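Local coordinates for protein 5,10-methylenetetrahydromethanopterin reductase (Methanopyrus kandleri, PDB 1EZW) that catalyses the reversible reduction of methylene-tetrahydromethanopterin to methyl-tetrahydromethanopterin with reduced coenzyme F420, a step of methanogenesis from carbon dioxide, at residues L61-T66 with S78-L83; N67-H72 with G151-T156; I93-G98 with E136-Y141; T129-V134 with F173-Q178; I181-A186 with V193-S198. One frame throughout, in Å; residues are numbered along the deposited sequence. Where two conformers were deposited one is given.

Contact 1 of 5, residues L61-T66 with S78-L83; sequences LGPGIT and SNIATL
Two different torsion choices carry Leu-83 and Ile-80 from one face of helix 73-86 to the strand at Leu-61 to Pro-63. In Leu-83, CG is anti to the backbone N, and the branch then turns at chi2 (56°) to lay CD2 against the strand backbone. Ile-80 instead places CG1 anti to its carbonyl carbon and bends again at chi2 (-63°), bringing CD1 to the proline ring.

The two methyl groups meet quite different surfaces. Leu-83 CD2 rests on main chain, 3.6 Å from Leu-61 O and 4.1 Å from Gly-62 CA, with Leu-61 CB a little farther off. Next along, Ile-80 CD1 lies 3.8 Å from Pro-63 CD and nearly as close to CG, so the methyl group sits against the CG-CD bond of the ring.

No hydrogen bond joins the segments; the contact is buried apolar packing. The strand and helix segments run nearly antiparallel, at 166°, with their axes 9.6 Å apart. On the helix, Thr-82 OG1 returns a 2.7 Å bond to Ser-78 O and also meets Ser-44 N of the second subunit; this side of the helix faces the second subunit, while Ile-80 and Leu-83 face the strand.

A returning helix laid over its preceding strand is the basic beta-alpha element of a TIM barrel. The cis peptide before Ile-65, just past this strand, recalls the non-prolyl cis peptide near the F420 site in related enzymes of the luciferase-like family.

Contact 2 of 5, residues N67-H72 with G151-T156; sequences NPYTRH and GKYVKT
Pro-68 is the first residue of its segment to meet the 151-156 loop, and it does so through both its carbonyl and its ring. Pro-68 O lies in the plane of the Tyr-153 ring, at its edge, and accepts a bond from Tyr-153 OH. The modelled length of 2.5 Å is very short and belongs to one of two conformers of the tyrosine, so its exact value is doubtful. Trp-117 NE1 is a second donor to the same oxygen. Pro-68 CB approaches the phenol end of Tyr-153.

The same CB also sits over the centre of the Tyr-69 ring, 4.1 Å above the plane. Tyr-69 itself reaches across loosely, its CD2 4.3 Å from Tyr-153 CE1.

His-72 ends the walk. Its ring carbon CE1 is 4.2 Å from Val-154 CG2, the two side chains crossing at about a right angle. CG anti to the backbone N (chi1 -168°) carries the imidazole out toward the valine, while ND1 accepts from Leu-74 N and caps the start of helix 73-86.

The 151-156 loop is held by Glu-133 of helix 127-142, whose carboxylate accepts the backbone N-H groups of Lys-152, Tyr-153 and Val-154. Chemically, the contact pairs a carbonyl that takes the indole N-H of Trp-117 and, in the conformer described, the phenol with modest aromatic and aliphatic packing, so the phenol is probably positioned by polar and apolar neighbours together.

Contact 3 of 5, residues I93-G98 with E136-Y141; sequences IGMGPG and EVIYQY
Tyr-139 supplies the flat group here, and Ile-93 comes to its phenol end on an oblique path. Ile-93 CD1 is 3.5 Å from Tyr-139 OH and 4.1 Å from both CZ and CE1, so a single methyl group touches the hydroxyl end of the ring. The ring also packs on Phe-173. The hydroxyl does not bond to the strand segment; its hydrogen bond goes to Ile-171 O, which helps hold the hydroxyl end of the ring beside Ile-93.

The same Ile-93 CD1 touches Ile-138 CG2 at 3.8 Å, the two isoleucines sliding past one another in opposite directions. Ile-138 uses its two branches separately: CG2 serves Ile-93, while CG1, anti to the carbonyl carbon (chi1 -66°), extends so that CD1 meets Met-95 CE tip to tip at 4.0 Å. Met-95 gets there by bending at both chi2 and chi3, which turns its terminal methyl toward the helix. No polar bond crosses between the segments, and the contact rests on four side chains.

The axes of strand 93-95 and this part of helix 127-142 stand 12.4 Å apart, wide enough for two layers of side chains, and run nearly antiparallel at 161°. The strand is bonded through its backbone to strand 173-176 on one side and, at Gly-94, to Thr-66 beyond strand 60-63. Outside it, helix 127-142 lies beside helix 73-86, where Tyr-141 packs on Ser-78 and bonds to Tyr-40 O of the second subunit.

Contact 4 of 5, residues T129-V134 with F173-Q178; sequences TAIREV and FYMGAQ
Ile-131 makes a buried, wholly apolar helix-on-strand contact with Phe-173 and Met-175, where helix 127-142 covers the outer surface of barrel strand 173-176. One methyl group does nearly all the work. Ile-131 CG2, set anti to the backbone N and directed at the strand, lies 3.8 Å from Met-175 SD and 3.9 Å from each of the carbons CG and CE on either side of the sulfur. The methionine is bent at chi3 (64°), which curls CE round so that CG, SD and CE all close on this methyl.

Phe-173 completes the seat from two residues earlier on the strand. Its CZ is 4.0 Å from Ile-131 CG2, and the methyl comes at the ring edge, near the ring plane, rather than over a face. The methyl thus rests against both the far end of the ring and the bend of the thioether chain.

Met-95 of the adjoining strand also packs on Ile-131 and on Phe-173, extending the same layer, and Ile-189 of helix 180-189 touches Met-175. Between Phe-173 and Met-175, Tyr-174 faces the other way: its ring meets Trp-35 edge-to-face and its hydroxyl bonds to Asp-225. Arg-132, whose CB points away from the strand, forms a salt bridge with Glu-188 of helix 180-189 and so ties the two helices together.

With no hydrogen bond or charge between the two segments, cohesion here rests on dispersion and the exclusion of water, and the soft, polarisable sulfur is well suited to lie against the methyl.

Contact 5 of 5, residues I181-A186 with V193-S198; sequences IMLKTA and VLVNAS
Ala-186 and Leu-183 of helix 180-189 pack on Val-193 and Val-195 of strand 192-196, the second half of a beta-alpha-beta crossover that begins with strand 173-176 in this TIM barrel. Helix and strand segments run nearly antiparallel, at 156°, with axes 9.5 Å apart.

Apolar contacts are all that crosses between them. The tighter one is at the start of the strand, where the Ala-186 methyl group fits against both branches of Val-193: CB is 3.7 Å from CG2 and 4.0 Å from CG1. One turn earlier, Leu-183 spans two valines with a single methyl group, CD2 lying 4.2 Å from Val-193 CG1 and the same distance from Val-195 CG2, its side chain crossing each valine at about a right angle. In Val-195 the branch that meets the leucine is the one anti to the carbonyl carbon, while CG1 is anti to the backbone N (chi1 -180°). Ile-210 and Phe-203 of the following helix 200-216 pack on Leu-183 and Val-195 respectively, continuing the layer.

Polar bonds belong to the surroundings or to the helix itself. Lys-184 NZ forms a salt bridge with Glu-216, again on helix 200-216. Within the helix, Ile-181 O takes two donors from one residue: Thr-185 N and, on the opposite face of the carbonyl plane, Thr-185 OG1 at 2.8 Å, tilted 35° from that plane.

From the N terminus, contact 1 closes first, folding helix 73-86 back on strand 60-63 over a short loop. Residues 67-72 in that loop open contact 2, which therefore crosses contact 1 and reaches far ahead to the loop at 151-156. Contact 3 nests inside contact 2, joining strand 93-95 to helix 127-142. The same helix opens contact 4, which crosses both contacts 2 and 3 and ends on the neighbouring strand 173-176. Contact 5 follows in series, adding helix 180-189 and strand 192-196. Contacts 1, 3, 4 and 5 lay helices on barrel strands, and contact 2 joins two loops; contacts 1, 2 and, through Tyr-141, 3 also border the second subunit.

Contact 1 of 5, residues L61-T66 with S78-L83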
# COMPACT_ATOMS: atom_id res chain seq x y z
N LEU A 61 14.40 -7.54 0.47
CA LEU A 61 14.40 -6.27 1.25
C LEU A 61 14.97 -6.38 2.65
O LEU A 61 14.58 -7.28 3.38
CB LEU A 61 12.91 -5.80 1.47
CG LEU A 61 12.00 -4.77 0.79
CD1 LEU A 61 12.59 -4.25 -0.50
CD2 LEU A 61 10.61 -5.41 0.55
N GLY A 62 15.87 -5.49 3.05
CA GLY A 62 16.25 -5.53 4.46
C GLY A 62 17.18 -4.43 4.82
O GLY A 62 17.69 -3.67 3.96
N PRO A 63 17.45 -4.32 6.13
CA PRO A 63 18.35 -3.30 6.60
C PRO A 63 19.78 -3.61 6.15
O PRO A 63 20.22 -4.74 6.27
CB PRO A 63 18.17 -3.36 8.12
CG PRO A 63 17.83 -4.79 8.38
CD PRO A 63 16.90 -5.14 7.24
N GLY A 64 20.48 -2.59 5.64
CA GLY A 64 21.86 -2.76 5.19
C GLY A 64 22.62 -1.51 5.55
O GLY A 64 22.80 -0.62 4.70
N ILE A 65 23.14 -1.42 6.77
CA ILE A 65 23.08 -2.49 7.77
C ILE A 65 22.64 -1.97 9.12
O ILE A 65 22.78 -0.79 9.40
CB ILE A 65 24.47 -3.08 8.00
CG1 ILE A 65 25.45 -1.95 8.25
CG2 ILE A 65 24.91 -3.89 6.79
CD1 ILE A 65 26.89 -2.46 8.61
N THR A 66 22.08 -2.85 9.93
CA THR A 66 21.67 -2.39 11.24
C THR A 66 22.73 -2.81 12.23
O THR A 66 23.83 -3.14 11.81
CB THR A 66 20.24 -2.85 11.58
OG1 THR A 66 19.88 -2.27 12.85
CG2 THR A 66 20.11 -4.38 11.62
N SER A 78 11.96 -9.04 15.92
CA SER A 78 10.58 -8.73 15.61
C SER A 78 10.48 -7.93 14.30
O SER A 78 9.62 -8.26 13.44
CB SER A 78 9.96 -7.90 16.76
OG SER A 78 8.61 -7.51 16.43
N ASN A 79 11.31 -6.88 14.13
CA ASN A 79 11.31 -6.08 12.88
C ASN A 79 11.50 -6.99 11.67
O ASN A 79 10.73 -6.92 10.71
CB ASN A 79 12.42 -5.05 12.85
CG ASN A 79 12.20 -3.94 13.80
OD1 ASN A 79 11.10 -3.78 14.28
ND2 ASN A 79 13.23 -3.12 14.05
N ILE A 80 12.52 -7.84 11.73
CA ILE A 80 12.79 -8.72 10.60
C ILE A 80 11.66 -9.69 10.33
O ILE A 80 11.26 -9.88 9.15
CB ILE A 80 14.13 -9.48 10.82
CG1 ILE A 80 15.26 -8.46 10.93
CG2 ILE A 80 14.32 -10.55 9.73
CD1 ILE A 80 15.48 -7.61 9.68
N ALA A 81 11.08 -10.31 11.37
CA ALA A 81 9.99 -11.20 11.15
C ALA A 81 8.77 -10.46 10.54
O ALA A 81 8.06 -11.02 9.70
CB ALA A 81 9.57 -11.89 12.46
N THR A 82 8.58 -9.21 10.95
CA THR A 82 7.42 -8.41 10.49
C THR A 82 7.61 -8.05 9.01
O THR A 82 6.69 -8.22 8.23
CB THR A 82 7.25 -7.17 11.37
OG1 THR A 82 7.09 -7.60 12.73
CG2 THR A 82 5.98 -6.34 10.97
N LEU A 83 8.79 -7.52 8.68
CA LEU A 83 9.11 -7.19 7.29
C LEU A 83 8.98 -8.46 6.46
O LEU A 83 8.44 -8.41 5.35
CB LEU A 83 10.53 -6.69 7.17
CG LEU A 83 10.99 -6.32 5.75
CD1 LEU A 83 10.06 -5.26 5.11
CD2 LEU A 83 12.40 -5.73 5.85

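Contact 2 of 5, residues N67-H72 with G151-T156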
# COMPACT_ATOMS: atom_id res chain seq x y z
N ASN A 67 22.46 -2.77 13.52
CA ASN A 67 23.53 -3.09 14.50
C ASN A 67 22.94 -3.67 15.77
O ASN A 67 21.74 -3.62 16.00
CB ASN A 67 24.34 -1.80 14.82
CG ASN A 67 23.46 -0.70 15.40
OD1 ASN A 67 22.98 0.20 14.68
ND2 ASN A 67 23.22 -0.77 16.70
N PRO A 68 23.79 -4.22 16.63
CA PRO A 68 23.31 -4.82 17.91
C PRO A 68 22.96 -3.87 19.04
O PRO A 68 22.38 -4.31 20.04
CB PRO A 68 24.52 -5.65 18.38
CG PRO A 68 25.40 -5.79 17.13
CD PRO A 68 25.24 -4.46 16.44
N TYR A 69 23.30 -2.60 18.88
CA TYR A 69 23.24 -1.65 19.98
C TYR A 69 22.10 -0.70 20.16
O TYR A 69 21.66 -0.45 21.28
CB TYR A 69 24.52 -0.79 19.97
CG TYR A 69 25.78 -1.64 19.85
CD1 TYR A 69 26.50 -1.67 18.65
CD2 TYR A 69 26.19 -2.49 20.90
CE1 TYR A 69 27.59 -2.52 18.48
CE2 TYR A 69 27.30 -3.37 20.73
CZ TYR A 69 27.98 -3.37 19.51
OH TYR A 69 29.08 -4.21 19.29
N THR A 70 21.63 -0.11 19.07
CA THR A 70 20.61 0.92 19.21
C THR A 70 19.21 0.37 19.46
O THR A 70 18.29 1.16 19.72
CB THR A 70 20.58 1.83 17.99
OG1 THR A 70 20.18 1.03 16.87
CG2 THR A 70 22.00 2.50 17.75
N ARG A 71 19.02 -0.95 19.34
CA ARG A 71 17.71 -1.57 19.62
C ARG A 71 18.04 -2.91 20.24
O ARG A 71 19.04 -3.54 19.88
CB ARG A 71 16.95 -1.88 18.32
CG ARG A 71 16.63 -0.66 17.48
CD ARG A 71 15.88 -1.16 16.22
NE ARG A 71 15.61 -0.10 15.25
CZ ARG A 71 16.54 0.43 14.46
NH1 ARG A 71 16.25 1.40 13.60
NH2 ARG A 71 17.79 -0.02 14.55
N HIS A 72 17.19 -3.39 21.14
CA HIS A 72 17.40 -4.70 21.74
C HIS A 72 17.33 -5.74 20.61
O HIS A 72 16.54 -5.60 19.68
CB HIS A 72 16.28 -4.95 22.75
CG HIS A 72 16.52 -6.13 23.65
ND1 HIS A 72 16.40 -7.43 23.22
CD2 HIS A 72 16.88 -6.19 24.96
CE1 HIS A 72 16.69 -8.25 24.23
NE2 HIS A 72 16.98 -7.52 25.30
N GLY A 151 24.36 -14.55 27.02
CA GLY A 151 25.68 -14.34 26.45
C GLY A 151 26.35 -13.25 27.24
O GLY A 151 25.89 -12.91 28.34
N LYS A 152 27.42 -12.68 26.70
CA LYS A 152 28.15 -11.60 27.34
C LYS A 152 27.53 -10.24 27.05
O LYS A 152 27.65 -9.32 27.85
CB LYS A 152 29.60 -11.49 26.81
CG LYS A 152 30.47 -12.75 26.87
CD LYS A 152 31.82 -12.52 26.11
CE LYS A 152 32.91 -11.73 26.92
NZ LYS A 152 32.68 -10.31 27.36
N TYR A 153 26.88 -10.10 25.90
CA TYR A 153 26.29 -8.80 25.51
C TYR A 153 24.77 -8.78 25.69
O TYR A 153 24.19 -7.74 25.92
CB TYR A 153 26.71 -8.47 24.05
CG TYR A 153 25.60 -7.98 23.13
CD1 TYR A 153 25.34 -6.61 22.96
CD2 TYR A 153 24.80 -8.90 22.46
CE1 TYR A 153 24.30 -6.18 22.13
CE2 TYR A 153 23.74 -8.46 21.62
CZ TYR A 153 23.51 -7.12 21.47
OH TYR A 153 22.45 -6.73 20.65
N VAL A 154 24.13 -9.94 25.62
CA VAL A 154 22.69 -9.96 25.83
C VAL A 154 22.35 -11.19 26.65
O VAL A 154 22.88 -12.28 26.42
CB VAL A 154 21.87 -9.98 24.47
CG1 VAL A 154 22.27 -11.19 23.60
CG2 VAL A 154 20.40 -10.03 24.79
N LYS A 155 21.49 -10.99 27.64
CA LYS A 155 20.99 -12.09 28.45
C LYS A 155 19.47 -11.90 28.49
O LYS A 155 18.98 -10.89 28.95
CB LYS A 155 21.56 -12.08 29.88
CG LYS A 155 20.95 -13.21 30.73
CD LYS A 155 21.52 -13.21 32.17
CE LYS A 155 20.81 -14.30 33.00
NZ LYS A 155 21.45 -14.50 34.33
N THR A 156 18.74 -12.87 27.97
CA THR A 156 17.28 -12.76 27.97
C THR A 156 16.69 -13.58 29.11
O THR A 156 17.42 -14.33 29.81
CB THR A 156 16.68 -13.36 26.69
OG1 THR A 156 16.83 -14.78 26.69
CG2 THR A 156 17.38 -12.80 25.45

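Contact 3 of 5, residues I93-G98 with E136-Y141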
# COMPACT_ATOMS: atom_id res chain seq x y z
N ILE A 93 18.71 -9.85 6.23
CA ILE A 93 19.25 -9.10 7.36
C ILE A 93 20.68 -8.65 7.02
O ILE A 93 21.46 -9.49 6.55
CB ILE A 93 19.39 -10.02 8.60
CG1 ILE A 93 18.02 -10.52 9.04
CG2 ILE A 93 20.12 -9.26 9.73
CD1 ILE A 93 18.10 -11.75 9.99
N GLY A 94 20.99 -7.37 7.24
CA GLY A 94 22.34 -6.83 7.08
C GLY A 94 22.73 -6.40 8.50
O GLY A 94 22.10 -5.53 9.06
N MET A 95 23.77 -7.00 9.11
CA MET A 95 24.11 -6.65 10.49
C MET A 95 25.58 -6.25 10.57
O MET A 95 26.43 -6.94 10.05
CB MET A 95 23.87 -7.90 11.36
CG MET A 95 24.20 -7.71 12.83
SD MET A 95 23.13 -6.51 13.66
CE MET A 95 21.57 -7.34 13.54
N GLY A 96 25.85 -5.13 11.21
CA GLY A 96 27.22 -4.67 11.38
C GLY A 96 27.43 -4.19 12.80
O GLY A 96 26.55 -4.30 13.64
N PRO A 97 28.59 -3.63 13.10
CA PRO A 97 28.93 -3.14 14.44
C PRO A 97 28.59 -1.71 14.77
O PRO A 97 29.03 -1.20 15.80
CB PRO A 97 30.44 -3.36 14.47
CG PRO A 97 30.82 -2.83 13.10
CD PRO A 97 29.73 -3.48 12.17
N GLY A 98 27.79 -1.05 13.94
CA GLY A 98 27.52 0.36 14.16
C GLY A 98 28.53 1.12 13.29
O GLY A 98 29.28 0.50 12.55
N GLU A 136 22.29 -15.28 17.20
CA GLU A 136 21.62 -16.38 17.89
C GLU A 136 20.22 -15.97 18.37
O GLU A 136 19.28 -16.75 18.26
CB GLU A 136 22.44 -16.88 19.08
CG GLU A 136 23.71 -17.55 18.66
CD GLU A 136 23.46 -18.71 17.73
OE1 GLU A 136 24.20 -18.82 16.73
OE2 GLU A 136 22.54 -19.53 17.99
N VAL A 137 20.09 -14.77 18.91
CA VAL A 137 18.79 -14.33 19.38
C VAL A 137 17.79 -14.21 18.22
O VAL A 137 16.64 -14.64 18.33
CB VAL A 137 18.91 -12.98 20.11
CG1 VAL A 137 17.50 -12.35 20.33
CG2 VAL A 137 19.62 -13.20 21.46
N ILE A 138 18.22 -13.61 17.12
CA ILE A 138 17.32 -13.49 15.99
C ILE A 138 16.84 -14.81 15.47
O ILE A 138 15.64 -14.98 15.24
CB ILE A 138 18.00 -12.68 14.84
CG1 ILE A 138 18.22 -11.24 15.31
CG2 ILE A 138 17.14 -12.77 13.57
CD1 ILE A 138 19.02 -10.40 14.25
N TYR A 139 17.73 -15.79 15.29
CA TYR A 139 17.29 -17.05 14.73
C TYR A 139 16.48 -17.88 15.71
O TYR A 139 15.59 -18.61 15.29
CB TYR A 139 18.48 -17.78 14.09
CG TYR A 139 18.77 -17.09 12.75
CD1 TYR A 139 19.55 -15.92 12.70
CD2 TYR A 139 18.15 -17.55 11.59
CE1 TYR A 139 19.72 -15.21 11.49
CE2 TYR A 139 18.31 -16.85 10.35
CZ TYR A 139 19.09 -15.69 10.32
OH TYR A 139 19.25 -14.98 9.15
N GLN A 140 16.76 -17.77 17.01
CA GLN A 140 15.88 -18.45 17.96
C GLN A 140 14.46 -17.86 17.83
O GLN A 140 13.47 -18.60 17.88
CB GLN A 140 16.32 -18.28 19.42
CG GLN A 140 17.55 -19.15 19.79
CD GLN A 140 17.77 -19.13 21.29
OE1 GLN A 140 16.80 -19.11 22.05
NE2 GLN A 140 19.05 -19.21 21.73
N TYR A 141 14.37 -16.54 17.63
CA TYR A 141 13.08 -15.85 17.48
C TYR A 141 12.37 -16.34 16.20
O TYR A 141 11.19 -16.65 16.20
CB TYR A 141 13.35 -14.34 17.42
CG TYR A 141 12.10 -13.47 17.39
CD1 TYR A 141 11.65 -12.83 18.53
CD2 TYR A 141 11.38 -13.31 16.21
CE1 TYR A 141 10.48 -12.02 18.51
CE2 TYR A 141 10.22 -12.51 16.17
CZ TYR A 141 9.78 -11.87 17.32
OH TYR A 141 8.67 -11.01 17.29

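Contact 4 of 5, residues T129-V134 with F173-Q178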
# COMPACT_ATOMS: atom_id res chain seq x y z
N THR A 129 31.67 -10.50 18.84
CA THR A 129 30.94 -11.35 19.77
C THR A 129 29.50 -10.83 19.88
O THR A 129 28.58 -11.64 19.84
CB THR A 129 31.62 -11.40 21.13
OG1 THR A 129 32.84 -12.14 20.97
CG2 THR A 129 30.74 -12.07 22.17
N ALA A 130 29.32 -9.52 20.00
CA ALA A 130 27.96 -8.97 20.06
C ALA A 130 27.15 -9.40 18.82
O ALA A 130 25.99 -9.78 18.94
CB ALA A 130 27.99 -7.43 20.18
N ILE A 131 27.77 -9.36 17.64
CA ILE A 131 27.08 -9.77 16.42
C ILE A 131 26.74 -11.26 16.45
O ILE A 131 25.67 -11.67 16.04
CB ILE A 131 27.92 -9.40 15.17
CG1 ILE A 131 27.94 -7.86 15.02
CG2 ILE A 131 27.29 -10.09 13.88
CD1 ILE A 131 28.84 -7.33 13.90
N ARG A 132 27.66 -12.11 16.94
CA ARG A 132 27.32 -13.52 17.04
C ARG A 132 26.09 -13.72 17.95
O ARG A 132 25.25 -14.56 17.67
CB ARG A 132 28.50 -14.30 17.69
CG ARG A 132 29.71 -14.44 16.81
CD ARG A 132 30.83 -15.09 17.67
NE ARG A 132 32.05 -15.30 16.90
CZ ARG A 132 32.27 -16.34 16.11
NH1 ARG A 132 33.44 -16.42 15.46
NH2 ARG A 132 31.37 -17.30 15.97
N GLU A 133 26.04 -12.98 19.05
CA GLU A 133 24.95 -13.13 20.01
C GLU A 133 23.64 -12.63 19.42
O GLU A 133 22.61 -13.29 19.57
CB GLU A 133 25.25 -12.41 21.32
CG GLU A 133 26.48 -13.07 22.03
CD GLU A 133 26.72 -12.57 23.42
OE1 GLU A 133 27.75 -13.00 24.01
OE2 GLU A 133 25.92 -11.78 23.96
N VAL A 134 23.69 -11.49 18.76
CA VAL A 134 22.45 -10.98 18.15
C VAL A 134 21.97 -11.99 17.13
O VAL A 134 20.77 -12.23 17.00
CB VAL A 134 22.62 -9.62 17.44
CG1 VAL A 134 21.28 -9.21 16.80
CG2 VAL A 134 23.02 -8.58 18.42
N PHE A 173 21.36 -14.13 6.50
CA PHE A 173 22.04 -13.27 7.43
C PHE A 173 23.32 -12.76 6.79
O PHE A 173 24.25 -13.53 6.54
CB PHE A 173 22.42 -14.06 8.70
CG PHE A 173 23.03 -13.22 9.78
CD1 PHE A 173 22.25 -12.33 10.55
CD2 PHE A 173 24.40 -13.31 10.06
CE1 PHE A 173 22.81 -11.56 11.56
CE2 PHE A 173 24.97 -12.54 11.08
CZ PHE A 173 24.20 -11.66 11.83
N TYR A 174 23.37 -11.47 6.50
CA TYR A 174 24.59 -10.88 5.93
C TYR A 174 25.28 -10.04 6.98
O TYR A 174 24.64 -9.31 7.73
CB TYR A 174 24.22 -9.95 4.75
CG TYR A 174 23.89 -10.65 3.46
CD1 TYR A 174 22.78 -11.49 3.35
CD2 TYR A 174 24.71 -10.49 2.34
CE1 TYR A 174 22.48 -12.14 2.16
CE2 TYR A 174 24.43 -11.15 1.13
CZ TYR A 174 23.31 -11.98 1.04
OH TYR A 174 22.96 -12.67 -0.08
N MET A 175 26.61 -10.11 7.06
CA MET A 175 27.34 -9.31 8.00
C MET A 175 28.19 -8.25 7.35
O MET A 175 28.90 -8.54 6.38
CB MET A 175 28.30 -10.20 8.78
CG MET A 175 27.74 -10.73 10.01
SD MET A 175 29.14 -11.60 10.89
CE MET A 175 30.10 -10.63 11.23
N GLY A 176 28.16 -7.04 7.87
CA GLY A 176 29.05 -6.02 7.35
C GLY A 176 30.45 -6.39 7.86
O GLY A 176 30.60 -6.85 8.99
N ALA A 177 31.48 -6.21 7.04
CA ALA A 177 32.84 -6.56 7.51
C ALA A 177 33.88 -5.77 6.77
O ALA A 177 33.81 -5.65 5.55
CB ALA A 177 33.10 -8.07 7.29
N GLN A 178 34.84 -5.24 7.51
CA GLN A 178 35.91 -4.49 6.88
C GLN A 178 37.25 -5.11 7.29
O GLN A 178 38.08 -5.46 6.43
CB GLN A 178 35.87 -3.03 7.29
CG GLN A 178 36.81 -2.14 6.48
CD GLN A 178 38.29 -2.29 6.84
OE1 GLN A 178 38.73 -1.82 7.90
NE2 GLN A 178 39.05 -2.94 5.97

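Contact 5 of 5, residues I181-A186 with V193-S198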
# COMPACT_ATOMS: atom_id res chain seq x y z
N ILE A 181 39.02 -9.54 11.64
CA ILE A 181 38.19 -10.25 12.62
C ILE A 181 36.75 -10.36 12.12
O ILE A 181 36.14 -11.43 12.18
CB ILE A 181 38.19 -9.54 13.99
CG1 ILE A 181 39.62 -9.42 14.51
CG2 ILE A 181 37.33 -10.34 14.98
CD1 ILE A 181 39.72 -8.51 15.72
N MET A 182 36.19 -9.25 11.63
CA MET A 182 34.82 -9.32 11.13
C MET A 182 34.70 -10.17 9.89
O MET A 182 33.72 -10.89 9.70
CB MET A 182 34.30 -7.90 10.86
CG MET A 182 34.04 -7.13 12.12
SD MET A 182 32.70 -7.90 13.10
CE MET A 182 32.68 -6.83 14.39
N LEU A 183 35.69 -10.11 9.00
CA LEU A 183 35.65 -10.92 7.79
C LEU A 183 35.69 -12.39 8.12
O LEU A 183 34.97 -13.18 7.54
CB LEU A 183 36.82 -10.57 6.85
CG LEU A 183 36.75 -9.22 6.12
CD1 LEU A 183 38.14 -8.91 5.52
CD2 LEU A 183 35.69 -9.28 4.99
N LYS A 184 36.55 -12.77 9.06
CA LYS A 184 36.63 -14.17 9.43
C LYS A 184 35.32 -14.65 10.11
O LYS A 184 34.80 -15.73 9.83
CB LYS A 184 37.84 -14.36 10.35
CG LYS A 184 38.24 -15.78 10.53
CD LYS A 184 39.53 -15.85 11.37
CE LYS A 184 39.99 -17.29 11.50
NZ LYS A 184 38.87 -18.11 12.02
N THR A 185 34.79 -13.81 10.99
CA THR A 185 33.53 -14.15 11.68
C THR A 185 32.39 -14.33 10.66
O THR A 185 31.57 -15.23 10.78
CB THR A 185 33.16 -13.03 12.67
OG1 THR A 185 34.24 -12.89 13.62
CG2 THR A 185 31.84 -13.36 13.43
N ALA A 186 32.35 -13.45 9.67
CA ALA A 186 31.30 -13.53 8.66
C ALA A 186 31.44 -14.84 7.86
O ALA A 186 30.46 -15.50 7.56
CB ALA A 186 31.38 -12.29 7.74
N VAL A 193 28.45 -11.50 3.07
CA VAL A 193 29.27 -10.47 3.66
C VAL A 193 29.13 -9.18 2.86
O VAL A 193 29.23 -9.18 1.64
CB VAL A 193 30.77 -10.91 3.65
CG1 VAL A 193 31.60 -9.94 4.55
CG2 VAL A 193 30.90 -12.35 4.10
N LEU A 194 28.87 -8.08 3.55
CA LEU A 194 28.75 -6.78 2.90
C LEU A 194 30.04 -6.04 3.14
O LEU A 194 30.36 -5.63 4.27
CB LEU A 194 27.56 -6.00 3.51
CG LEU A 194 26.22 -6.73 3.32
CD1 LEU A 194 25.13 -6.10 4.21
CD2 LEU A 194 25.82 -6.67 1.86
N VAL A 195 30.83 -5.92 2.08
CA VAL A 195 32.11 -5.23 2.16
C VAL A 195 32.04 -3.88 1.47
O VAL A 195 31.71 -3.81 0.29
CB VAL A 195 33.19 -6.11 1.50
CG1 VAL A 195 34.57 -5.41 1.57
CG2 VAL A 195 33.22 -7.46 2.17
N ASN A 196 32.32 -2.83 2.21
CA ASN A 196 32.33 -1.48 1.67
C ASN A 196 33.61 -1.33 0.86
O ASN A 196 34.66 -0.97 1.41
CB ASN A 196 32.31 -0.44 2.79
CG ASN A 196 30.92 -0.19 3.35
OD1 ASN A 196 30.75 0.42 4.40
ND2 ASN A 196 29.91 -0.63 2.62
N ALA A 197 33.53 -1.65 -0.42
CA ALA A 197 34.69 -1.51 -1.32
C ALA A 197 34.20 -1.66 -2.74
O ALA A 197 33.19 -2.31 -2.99
CB ALA A 197 35.75 -2.62 -1.00
N SER A 198 34.96 -1.10 -3.70
CA SER A 198 34.57 -1.14 -5.09
C SER A 198 35.67 -1.62 -6.05
O SER A 198 35.47 -1.59 -7.27
CB SER A 198 34.14 0.29 -5.52
OG SER A 198 33.15 0.81 -4.62